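PDB 1AQ0: 1,3-1,4-beta-glucanase from Hordeum vulgare, which hydrolyses the mixed-linkage 1,3-1,4-beta-glucans of cereal cell walls, acting as an endoglycosidase on beta-1,4 linkages that follow a beta-1,3 linkage. Local coordinates for residues A[41-46]-A[81-86]; A[277-282]-A[293-298]. All blocks are in the same frame, centred on the assembly; numbering follows the deposited sequence.

Interaction 1: residues A[41-46]-A[81-86]; sequences QAVGGT and PKVSFR
Lys82 meets the turn of 41-46 with its backbone: its carbonyl O takes the amide of Gly45, with N and O 2.7 Å apart and a fairly straight N-H...O angle of 164°. The donor stands 44° above the carbonyl plane. CB of Lys82 lies 3.6 Å from Gly45 N, while the extended chain beyond CG carries the ammonium group away, as suits a lysine at the surface. Gly44 passes so close that even a CB there would probably crowd Lys82 CB, and Gly45, with phi 73°, takes the third place of a type II turn, where glycine fits naturally. The turn leads from helix 37-43 towards strand 49-54, and 81-86 leads into the neighbouring parallel strand 84-92 of the TIM barrel, so two successive strand entries are tied together. Val83 is buried, as is Val43 across from it: CG2 of Val83 touches Gly44 CA at 3.8 Å and Val43 CG1 at 3.9 Å. The two valines cross at about a right angle, compact branched side chains that also both rest on Val50. At Ser84 a water accepts from the backbone N at 3.0 Å and donates to Val43 O, which Thr46 OG1 also grips, at 2.6 Å.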
# COMPACT_ATOMS: atom_id res chain seq x y z
N GLN A 41 -16.19 30.26 2.14
CA GLN A 41 -16.23 31.31 1.13
C GLN A 41 -14.81 31.70 0.73
O GLN A 41 -14.50 31.82 -0.46
CB GLN A 41 -17.01 32.53 1.66
CG GLN A 41 -18.54 32.30 1.73
CD GLN A 41 -19.29 33.26 2.66
OE1 GLN A 41 -18.99 34.45 2.72
NE2 GLN A 41 -20.26 32.72 3.39
N ALA A 42 -13.92 31.79 1.72
CA ALA A 42 -12.52 32.16 1.50
C ALA A 42 -11.62 31.10 0.87
O ALA A 42 -10.66 31.43 0.18
CB ALA A 42 -11.92 32.65 2.80
N VAL A 43 -11.91 29.82 1.11
CA VAL A 43 -11.08 28.75 0.58
C VAL A 43 -11.42 28.35 -0.86
O VAL A 43 -10.65 27.65 -1.51
CB VAL A 43 -11.11 27.49 1.52
CG1 VAL A 43 -12.43 26.75 1.40
CG2 VAL A 43 -9.92 26.58 1.25
N GLY A 44 -12.56 28.81 -1.36
CA GLY A 44 -12.96 28.48 -2.72
C GLY A 44 -12.00 29.01 -3.78
O GLY A 44 -11.49 30.13 -3.66
N GLY A 45 -11.72 28.19 -4.78
CA GLY A 45 -10.83 28.59 -5.86
C GLY A 45 -9.35 28.68 -5.54
O GLY A 45 -8.57 29.19 -6.35
N THR A 46 -8.94 28.14 -4.39
CA THR A 46 -7.53 28.19 -3.98
C THR A 46 -6.77 26.90 -4.22
O THR A 46 -5.54 26.88 -4.15
CB THR A 46 -7.39 28.53 -2.49
OG1 THR A 46 -8.03 27.51 -1.72
CG2 THR A 46 -7.98 29.90 -2.17
N PRO A 81 -19.39 25.50 -4.89
CA PRO A 81 -18.83 24.78 -6.04
C PRO A 81 -17.35 25.00 -6.32
O PRO A 81 -16.72 24.20 -7.00
CB PRO A 81 -19.71 25.26 -7.20
CG PRO A 81 -20.05 26.66 -6.80
CD PRO A 81 -20.39 26.49 -5.34
N LYS A 82 -16.79 26.09 -5.80
CA LYS A 82 -15.37 26.40 -6.01
C LYS A 82 -14.45 25.75 -4.96
O LYS A 82 -13.23 25.91 -5.03
CB LYS A 82 -15.14 27.91 -6.01
CG LYS A 82 -15.99 28.66 -7.01
CD LYS A 82 -15.75 30.15 -6.91
CE LYS A 82 -16.59 30.90 -7.93
NZ LYS A 82 -16.17 32.32 -8.05
N VAL A 83 -15.03 25.09 -3.96
CA VAL A 83 -14.23 24.45 -2.91
C VAL A 83 -13.85 23.02 -3.29
O VAL A 83 -14.68 22.24 -3.75
CB VAL A 83 -14.97 24.44 -1.55
CG1 VAL A 83 -14.13 23.71 -0.49
CG2 VAL A 83 -15.25 25.86 -1.10
N SER A 84 -12.58 22.68 -3.09
CA SER A 84 -12.08 21.35 -3.39
C SER A 84 -12.33 20.42 -2.19
O SER A 84 -11.43 20.15 -1.41
CB SER A 84 -10.59 21.40 -3.70
OG SER A 84 -10.34 22.30 -4.76
N PHE A 85 -13.58 19.98 -2.03
CA PHE A 85 -13.94 19.09 -0.94
C PHE A 85 -13.31 17.72 -1.17
O PHE A 85 -13.33 17.19 -2.28
CB PHE A 85 -15.45 18.93 -0.84
CG PHE A 85 -16.15 20.15 -0.32
CD1 PHE A 85 -16.03 20.51 1.02
CD2 PHE A 85 -16.95 20.92 -1.15
CE1 PHE A 85 -16.70 21.63 1.52
CE2 PHE A 85 -17.63 22.04 -0.66
CZ PHE A 85 -17.50 22.39 0.68
N ARG A 86 -12.75 17.16 -0.10
CA ARG A 86 -12.12 15.85 -0.17
C ARG A 86 -12.95 14.86 0.62
O ARG A 86 -13.37 13.82 0.09
CB ARG A 86 -10.69 15.96 0.36
CG ARG A 86 -9.83 14.72 0.20
CD ARG A 86 -8.37 15.11 0.28
NE ARG A 86 -7.47 13.97 0.38
CZ ARG A 86 -7.35 13.02 -0.54
NH1 ARG A 86 -8.07 13.05 -1.66
NH2 ARG A 86 -6.47 12.03 -0.36
O HOH W 1 -10.76 24.79 -2.08

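Interaction 2: residues A[277-282]-A[293-298]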
# COMPACT_ATOMS: atom_id res chain seq x y z
N MET A 277 -3.65 24.95 13.59
CA MET A 277 -3.13 26.18 13.01
C MET A 277 -2.77 27.23 14.05
O MET A 277 -1.66 27.77 14.03
CB MET A 277 -4.13 26.76 12.02
CG MET A 277 -3.58 27.90 11.16
SD MET A 277 -2.29 27.36 10.02
CE MET A 277 -2.07 28.85 9.04
N PHE A 278 -3.69 27.51 14.97
CA PHE A 278 -3.47 28.53 15.99
C PHE A 278 -3.68 28.02 17.40
O PHE A 278 -4.33 26.99 17.61
CB PHE A 278 -4.46 29.70 15.83
CG PHE A 278 -4.37 30.41 14.52
CD1 PHE A 278 -3.36 31.34 14.28
CD2 PHE A 278 -5.30 30.17 13.52
CE1 PHE A 278 -3.28 32.02 13.07
CE2 PHE A 278 -5.23 30.84 12.30
CZ PHE A 278 -4.22 31.76 12.08
N ASN A 279 -3.11 28.74 18.36
CA ASN A 279 -3.31 28.46 19.77
C ASN A 279 -4.77 28.92 19.95
O ASN A 279 -5.18 29.94 19.37
CB ASN A 279 -2.39 29.34 20.64
CG ASN A 279 -1.00 28.74 20.83
OD1 ASN A 279 -0.78 27.56 20.57
ND2 ASN A 279 -0.07 29.55 21.29
N GLU A 280 -5.56 28.18 20.70
CA GLU A 280 -6.96 28.53 20.89
C GLU A 280 -7.24 28.88 22.34
O GLU A 280 -7.25 28.00 23.20
CB GLU A 280 -7.84 27.39 20.39
CG GLU A 280 -7.76 27.22 18.89
CD GLU A 280 -8.40 25.95 18.41
OE1 GLU A 280 -9.61 25.76 18.63
OE2 GLU A 280 -7.68 25.13 17.80
N ASN A 281 -7.48 30.16 22.60
CA ASN A 281 -7.72 30.65 23.95
C ASN A 281 -9.04 30.26 24.64
O ASN A 281 -9.19 30.50 25.84
CB ASN A 281 -7.48 32.16 24.05
CG ASN A 281 -8.52 32.98 23.30
OD1 ASN A 281 -9.40 32.45 22.64
ND2 ASN A 281 -8.41 34.29 23.41
N GLN A 282 -9.98 29.67 23.91
CA GLN A 282 -11.23 29.27 24.52
C GLN A 282 -11.30 27.79 24.80
O GLN A 282 -12.38 27.21 24.91
CB GLN A 282 -12.43 29.74 23.71
CG GLN A 282 -12.63 31.24 23.78
CD GLN A 282 -13.85 31.72 23.03
OE1 GLN A 282 -14.33 32.83 23.26
NE2 GLN A 282 -14.35 30.90 22.11
N LEU A 293 0.54 26.18 15.62
CA LEU A 293 1.76 26.34 14.86
C LEU A 293 2.04 27.85 14.84
O LEU A 293 3.19 28.28 14.77
CB LEU A 293 1.56 25.86 13.42
CG LEU A 293 1.39 24.35 13.19
CD1 LEU A 293 0.76 24.09 11.82
CD2 LEU A 293 2.75 23.68 13.32
N PHE A 294 0.96 28.64 14.94
CA PHE A 294 1.03 30.10 14.93
C PHE A 294 0.32 30.74 16.12
O PHE A 294 -0.62 30.18 16.69
CB PHE A 294 0.34 30.68 13.68
CG PHE A 294 0.97 30.26 12.39
CD1 PHE A 294 0.57 29.09 11.75
CD2 PHE A 294 1.96 31.05 11.80
CE1 PHE A 294 1.16 28.70 10.55
CE2 PHE A 294 2.55 30.66 10.61
CZ PHE A 294 2.15 29.48 9.98
N TYR A 295 0.81 31.91 16.51
CA TYR A 295 0.19 32.68 17.58
C TYR A 295 -0.96 33.40 16.86
O TYR A 295 -0.95 33.52 15.63
CB TYR A 295 1.15 33.74 18.12
CG TYR A 295 2.22 33.21 19.02
CD1 TYR A 295 1.89 32.67 20.26
CD2 TYR A 295 3.56 33.25 18.64
CE1 TYR A 295 2.87 32.19 21.12
CE2 TYR A 295 4.56 32.77 19.50
CZ TYR A 295 4.20 32.24 20.73
OH TYR A 295 5.16 31.75 21.58
N PRO A 296 -1.94 33.91 17.62
CA PRO A 296 -3.07 34.61 17.01
C PRO A 296 -2.65 35.82 16.17
O PRO A 296 -3.34 36.20 15.21
CB PRO A 296 -3.91 35.02 18.22
CG PRO A 296 -3.67 33.91 19.18
CD PRO A 296 -2.17 33.71 19.07
N ASN A 297 -1.52 36.43 16.51
CA ASN A 297 -1.04 37.60 15.77
C ASN A 297 -0.35 37.21 14.47
O ASN A 297 0.22 38.07 13.79
CB ASN A 297 -0.11 38.45 16.63
CG ASN A 297 1.24 37.80 16.88
OD1 ASN A 297 1.41 36.61 16.64
ND2 ASN A 297 2.19 38.57 17.37
N MET A 298 -0.38 35.92 14.15
CA MET A 298 0.21 35.36 12.93
C MET A 298 1.72 35.06 12.92
O MET A 298 2.28 34.72 11.87
CB MET A 298 -0.18 36.17 11.70
CG MET A 298 -1.68 36.19 11.44
SD MET A 298 -2.11 37.33 10.12
CE MET A 298 -1.85 38.90 10.96
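The backbones of Phe278 and Phe294 form a single beta bridge, in which Phe294 N donates to Met277 O at 2.9 Å and, more weakly, Asn279 N donates to Phe294 O at 3.3 Å. Leu293 N adds a second, weak bond to Met277 O, so two successive amides converge on one carbonyl. That same oxygen lies in the plane of the Phe294 ring, at its edge, 3.5 Å from CD1. SD and CE of Met277 come to the CD1-CE1 side of the ring from obliquely above its plane, the methyl CE 3.6 Å from Phe294 CE1; SD, 65° off the ring normal, makes a Met-aromatic contact. Its reach depends on the bend at chi2 (67°), which turns a side chain that starts away from 293-298 back to the ring, as a flexible, unbranched methionine can. With an alanine at Phe294, the Met277 thioether would probably lose its aromatic partner and a gap would open beside Met21 of helix 15-25, which the ring also touches. Phe278 carries Met277 CG over one face and receives Tyr295 O in plane at its edge, 3.5 Å from CD1, where the polarised ring C-H groups suit an oxygen. Nearer the surface, Asn279 runs alongside Tyr295, amide and ring planes 82° apart, while its OD1 accepts from Gly292 N. The whole is an irregular loop pairing after strand 273-274, the eighth strand of the TIM barrel, packing two phenylalanines and a methionine against helix 15-25, the first helix of the barrel's outer layer.

Both contacts lie in the outer parts of one TIM barrel, their centres 23 Å apart and their nearest atoms about 11 Å apart, so they do not touch. Helix 15-25 is their common neighbour: Ala42 and Thr46 of interaction 1 reach Val19, whereas interaction 2 meets the helix through Met21 and Val18. Each is partly buried, but interaction 2 is the larger, 399 against 187 Å², and has the more buried make-up, with aromatic rings and sulfur beside a backbone bridge. Interaction 1 joins the approaches to adjacent strands through one backbone hydrogen bond at a glycine turn, a valine pair and a bridging water; interaction 2 pairs two stretches of chain beyond the last strand.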